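Long-range contact in probable GGDEF family protein (Chromobacterium violaceum, PDB 3NJA), which is of unknown function but carries a PAS domain, probably a sensory module of a GGDEF-type signalling protein: residues V74-Y84 with L96-A106. Numbering follows the deposited sequence.
Sequences VLGDRPFDVEY and LLERNHIQRQA. With SO4 (sulfate ion), chain G.
Asp77, in the loop before strand 80-87, binds strand 93-104 with both carboxylate oxygens. Asp77 OD2 accepts a hydrogen bond from His101 ND1, the two atoms 2.7 Å apart, on its syn side and in the imidazole plane. Asp77 OD1 accepts a hydrogen bond from Ile102 N at 2.9 Å, from above the carboxylate plane. With CG anti to the backbone N (chi1 169°), the carboxylate reaches both donors. Pro79 CB lies over one face of the His101 ring in a CH-pi contact and also over one face of the Arg99 guanidinium. The Arg99 chain is extended as far as NE. At the edge of its guanidinium, NE and NH1 each bind a sulfate oxygen, while Arg99 NH2 makes a salt bridge to Asp81 OD1 at 3.2 Å, through a bent hydrogen bond.

The strands are the antiparallel hairpin 80-87 and 93-104 of the PAS-fold sheet, with strand 110-119 beyond the second. Val82 and Tyr84 pair with Glu98 and Leu96 by backbone hydrogen bonds in both directions, and Asn100 N bonds to Phe80 O.

On the face of the sheet that carries Phe80, Val82 and Tyr84, the Asn100 amide stacks nearly parallel to the phenyl ring (15°). Asn100 CB lies over one face of the ring in a CH-pi contact, 3.4 Å from Phe80 CZ. Phe80 also stacks on His73 of the second subunit. Asn100 ND2 donates to Glu98 OE2, and Tyr84 OH donates to Glu98 OE1 at 2.6 Å. Both carboxylate oxygens are thus held, and a glycerol also bonds OE1. Leu96 CB lies over one face of the Tyr84 ring.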
loop_
_atom_site.group_PDB
_atom_site.type_symbol
_atom_site.label_atom_id
_atom_site.label_comp_id
_atom_site.label_asym_id
_atom_site.label_seq_id
_atom_site.Cartn_x
_atom_site.Cartn_y
_atom_site.Cartn_z
ATOM N N VAL B 74 -5.606 9.188 -3.477
ATOM C CA VAL B 74 -7.001 9.069 -3.876
ATOM C C VAL B 74 -7.150 8.816 -5.381
ATOM O O VAL B 74 -8.075 8.132 -5.814
ATOM C CB VAL B 74 -7.812 10.351 -3.464
ATOM C CG1 VAL B 74 -7.079 11.599 -3.872
ATOM C CG2 VAL B 74 -9.202 10.356 -4.080
ATOM N N LEU B 75 -6.225 9.359 -6.169
ATOM C CA LEU B 75 -6.394 9.410 -7.618
ATOM C C LEU B 75 -5.234 8.809 -8.407
ATOM O O LEU B 75 -5.353 8.569 -9.616
ATOM C CB LEU B 75 -6.610 10.849 -8.074
ATOM C CG LEU B 75 -7.975 11.150 -8.683
ATOM C CD1 LEU B 75 -9.068 11.106 -7.616
ATOM C CD2 LEU B 75 -7.959 12.495 -9.405
ATOM N N GLY B 76 -4.115 8.578 -7.735
ATOM C CA GLY B 76 -2.942 8.052 -8.405
ATOM C C GLY B 76 -3.051 6.558 -8.647
ATOM O O GLY B 76 -3.969 5.905 -8.154
ATOM N N ASP B 77 -2.115 6.018 -9.418
ATOM C CA ASP B 77 -2.033 4.580 -9.594
ATOM C C ASP B 77 -1.658 3.950 -8.265
ATOM O O ASP B 77 -0.762 4.429 -7.577
ATOM C CB ASP B 77 -0.987 4.221 -10.649
ATOM C CG ASP B 77 -0.676 2.741 -10.679
ATOM O OD1 ASP B 77 -1.570 1.931 -10.342
ATOM O OD2 ASP B 77 0.463 2.392 -11.045
ATOM N N ARG B 78 -2.358 2.884 -7.900
ATOM C CA ARG B 78 -2.049 2.151 -6.686
ATOM C C ARG B 78 -1.913 0.692 -7.063
ATOM O O ARG B 78 -2.851 -0.089 -6.883
ATOM C CB ARG B 78 -3.154 2.346 -5.647
ATOM C CG ARG B 78 -3.280 3.786 -5.148
ATOM C CD ARG B 78 -2.152 4.151 -4.192
ATOM N NE ARG B 78 -2.451 3.754 -2.818
ATOM C CZ ARG B 78 -1.542 3.622 -1.853
ATOM N NH1 ARG B 78 -0.255 3.848 -2.100
ATOM N NH2 ARG B 78 -1.922 3.255 -0.637
ATOM N N PRO B 79 -0.732 0.314 -7.572
ATOM C CA PRO B 79 -0.600 -0.983 -8.228
ATOM C C PRO B 79 -0.739 -2.140 -7.227
ATOM O O PRO B 79 -0.637 -1.931 -6.013
ATOM C CB PRO B 79 0.816 -0.936 -8.834
ATOM C CG PRO B 79 1.403 0.393 -8.438
ATOM C CD PRO B 79 0.580 0.910 -7.303
ATOM N N PHE B 80 -0.995 -3.342 -7.736
ATOM C CA PHE B 80 -1.094 -4.520 -6.880
ATOM C C PHE B 80 -0.955 -5.831 -7.641
ATOM O O PHE B 80 -1.031 -5.872 -8.874
ATOM C CB PHE B 80 -2.409 -4.522 -6.107
ATOM C CG PHE B 80 -3.624 -4.546 -6.984
ATOM C CD1 PHE B 80 -4.333 -5.726 -7.177
ATOM C CD2 PHE B 80 -4.062 -3.384 -7.613
ATOM C CE1 PHE B 80 -5.463 -5.754 -7.978
ATOM C CE2 PHE B 80 -5.187 -3.396 -8.413
ATOM C CZ PHE B 80 -5.889 -4.591 -8.602
ATOM N N ASP B 81 -0.755 -6.899 -6.880
ATOM C CA ASP B 81 -0.594 -8.221 -7.440
ATOM C C ASP B 81 -1.826 -9.087 -7.244
ATOM O O ASP B 81 -2.614 -8.878 -6.316
ATOM C CB ASP B 81 0.607 -8.903 -6.803
ATOM C CG ASP B 81 1.894 -8.159 -7.063
ATOM O OD1 ASP B 81 2.183 -7.844 -8.244
ATOM O OD2 ASP B 81 2.618 -7.894 -6.079
ATOM N N VAL B 82 -1.982 -10.060 -8.140
ATOM C CA VAL B 82 -2.961 -11.127 -7.990
ATOM C C VAL B 82 -2.362 -12.429 -8.533
ATOM O O VAL B 82 -1.742 -12.439 -9.598
ATOM C CB VAL B 82 -4.260 -10.823 -8.742
ATOM C CG1 VAL B 82 -5.369 -11.689 -8.203
ATOM C CG2 VAL B 82 -4.637 -9.366 -8.591
ATOM N N GLU B 83 -2.507 -13.512 -7.776
ATOM C CA GLU B 83 -2.120 -14.839 -8.248
ATOM C C GLU B 83 -3.368 -15.650 -8.524
ATOM O O GLU B 83 -4.355 -15.558 -7.801
ATOM C CB GLU B 83 -1.301 -15.580 -7.201
ATOM C CG GLU B 83 0.112 -15.109 -7.025
ATOM C CD GLU B 83 1.000 -16.229 -6.518
ATOM O OE1 GLU B 83 0.713 -17.407 -6.848
ATOM O OE2 GLU B 83 1.981 -15.942 -5.800
ATOM N N TYR B 84 -3.321 -16.458 -9.565
ATOM C CA TYR B 84 -4.430 -17.335 -9.874
ATOM C C TYR B 84 -4.026 -18.293 -10.986
ATOM O O TYR B 84 -3.158 -17.983 -11.818
ATOM C CB TYR B 84 -5.651 -16.516 -10.298
ATOM C CG TYR B 84 -5.395 -15.678 -11.531
ATOM C CD1 TYR B 84 -5.511 -16.225 -12.807
ATOM C CD2 TYR B 84 -5.023 -14.342 -11.423
ATOM C CE1 TYR B 84 -5.270 -15.459 -13.933
ATOM C CE2 TYR B 84 -4.784 -13.573 -12.542
ATOM C CZ TYR B 84 -4.906 -14.135 -13.792
ATOM O OH TYR B 84 -4.663 -13.366 -14.904
ATOM N N LEU B 96 -0.437 -18.083 -12.611
ATOM C CA LEU B 96 -0.065 -16.744 -13.081
ATOM C C LEU B 96 0.184 -15.703 -11.975
ATOM O O LEU B 96 -0.500 -15.685 -10.935
ATOM C CB LEU B 96 -1.122 -16.222 -14.062
ATOM C CG LEU B 96 -0.904 -16.608 -15.530
ATOM C CD1 LEU B 96 -0.212 -17.959 -15.665
ATOM C CD2 LEU B 96 -2.198 -16.553 -16.336
ATOM N N LEU B 97 1.168 -14.838 -12.204
ATOM C CA LEU B 97 1.306 -13.623 -11.404
ATOM C C LEU B 97 0.945 -12.402 -12.246
ATOM O O LEU B 97 1.443 -12.231 -13.358
ATOM C CB LEU B 97 2.713 -13.474 -10.832
ATOM C CG LEU B 97 2.810 -12.251 -9.912
ATOM C CD1 LEU B 97 1.786 -12.354 -8.802
ATOM C CD2 LEU B 97 4.204 -12.098 -9.335
ATOM N N GLU B 98 0.070 -11.558 -11.717
ATOM C CA GLU B 98 -0.466 -10.459 -12.497
ATOM C C GLU B 98 -0.292 -9.148 -11.755
ATOM O O GLU B 98 -0.742 -8.988 -10.620
ATOM C CB GLU B 98 -1.944 -10.705 -12.796
ATOM C CG GLU B 98 -2.640 -9.639 -13.632
ATOM C CD GLU B 98 -4.152 -9.874 -13.730
ATOM O OE1 GLU B 98 -4.573 -10.775 -14.493
ATOM O OE2 GLU B 98 -4.921 -9.169 -13.034
ATOM N N ARG B 99 0.372 -8.197 -12.390
ATOM C CA ARG B 99 0.529 -6.912 -11.747
ATOM C C ARG B 99 -0.485 -5.935 -12.323
ATOM O O ARG B 99 -0.596 -5.786 -13.542
ATOM C CB ARG B 99 1.960 -6.397 -11.872
ATOM C CG ARG B 99 2.282 -5.377 -10.813
ATOM C CD ARG B 99 3.690 -4.841 -10.930
ATOM N NE ARG B 99 3.895 -3.710 -10.037
ATOM C CZ ARG B 99 3.517 -3.676 -8.761
ATOM N NH1 ARG B 99 3.752 -2.592 -8.034
ATOM N NH2 ARG B 99 2.916 -4.719 -8.202
ATOM N N ASN B 100 -1.242 -5.301 -11.433
ATOM C CA ASN B 100 -2.297 -4.381 -11.832
ATOM C C ASN B 100 -1.955 -2.958 -11.494
ATOM O O ASN B 100 -1.413 -2.683 -10.428
ATOM C CB ASN B 100 -3.620 -4.745 -11.179
ATOM C CG ASN B 100 -4.112 -6.109 -11.618
ATOM O OD1 ASN B 100 -5.092 -6.221 -12.363
ATOM N ND2 ASN B 100 -3.407 -7.158 -11.186
ATOM N N HIS B 101 -2.271 -2.072 -12.430
ATOM C CA HIS B 101 -2.116 -0.643 -12.274
ATOM C C HIS B 101 -3.460 -0.022 -12.594
ATOM O O HIS B 101 -4.099 -0.402 -13.568
ATOM C CB HIS B 101 -1.082 -0.134 -13.266
ATOM C CG HIS B 101 0.306 -0.613 -12.988
ATOM N ND1 HIS B 101 1.212 0.118 -12.254
ATOM C CD2 HIS B 101 0.943 -1.753 -13.343
ATOM C CE1 HIS B 101 2.352 -0.544 -12.171
ATOM N NE2 HIS B 101 2.217 -1.682 -12.827
ATOM N N ILE B 102 -3.902 0.926 -11.777
ATOM C CA ILE B 102 -5.174 1.587 -12.027
ATOM C C ILE B 102 -4.959 2.970 -12.616
ATOM O O ILE B 102 -4.006 3.653 -12.273
ATOM C CB ILE B 102 -5.962 1.745 -10.736
ATOM C CG1 ILE B 102 -5.845 0.467 -9.909
ATOM C CG2 ILE B 102 -7.412 2.143 -11.031
ATOM C CD1 ILE B 102 -6.670 0.485 -8.654
ATOM N N GLN B 103 -5.851 3.383 -13.503
ATOM C CA GLN B 103 -5.749 4.694 -14.124
ATOM C C GLN B 103 -7.119 5.343 -14.087
ATOM O O GLN B 103 -8.059 4.888 -14.757
ATOM C CB GLN B 103 -5.213 4.587 -15.555
ATOM C CG GLN B 103 -6.137 5.129 -16.647
ATOM C CD GLN B 103 -5.542 6.321 -17.384
ATOM O OE1 GLN B 103 -6.211 6.955 -18.204
ATOM N NE2 GLN B 103 -4.282 6.634 -17.090
ATOM N N ARG B 104 -7.237 6.395 -13.277
ATOM C CA ARG B 104 -8.533 7.008 -13.028
ATOM C C ARG B 104 -8.745 8.245 -13.870
ATOM O O ARG B 104 -7.830 8.724 -14.534
ATOM C CB ARG B 104 -8.689 7.346 -11.550
ATOM C CG ARG B 104 -8.650 6.126 -10.670
ATOM C CD ARG B 104 -8.981 6.471 -9.248
ATOM N NE ARG B 104 -8.757 5.345 -8.351
ATOM C CZ ARG B 104 -9.630 4.361 -8.161
ATOM N NH1 ARG B 104 -10.783 4.360 -8.823
ATOM N NH2 ARG B 104 -9.351 3.381 -7.306
ATOM N N GLN B 105 -9.977 8.735 -13.859
ATOM C CA GLN B 105 -10.297 10.005 -14.470
ATOM C C GLN B 105 -10.338 10.976 -13.311
ATOM O O GLN B 105 -10.457 10.540 -12.162
ATOM C CB GLN B 105 -11.651 9.919 -15.152
ATOM C CG GLN B 105 -11.850 8.604 -15.895
ATOM C CD GLN B 105 -13.040 8.635 -16.831
ATOM O OE1 GLN B 105 -14.187 8.779 -16.396
ATOM N NE2 GLN B 105 -12.773 8.505 -18.131
ATOM N N ALA B 106 -10.225 12.274 -13.593
ATOM C CA ALA B 106 -10.217 13.279 -12.530
ATOM C C ALA B 106 -11.360 13.026 -11.545
ATOM O O ALA B 106 -11.286 13.415 -10.371
ATOM C CB ALA B 106 -10.315 14.669 -13.112
HETATM S S SO4 G . 5.663 -0.479 -9.783
HETATM O O1 SO4 G . 6.067 0.684 -10.567
HETATM O O2 SO4 G . 6.448 -0.502 -8.545
HETATM O O3 SO4 G . 4.243 -0.351 -9.464
HETATM O O4 SO4 G . 5.877 -1.699 -10.567
#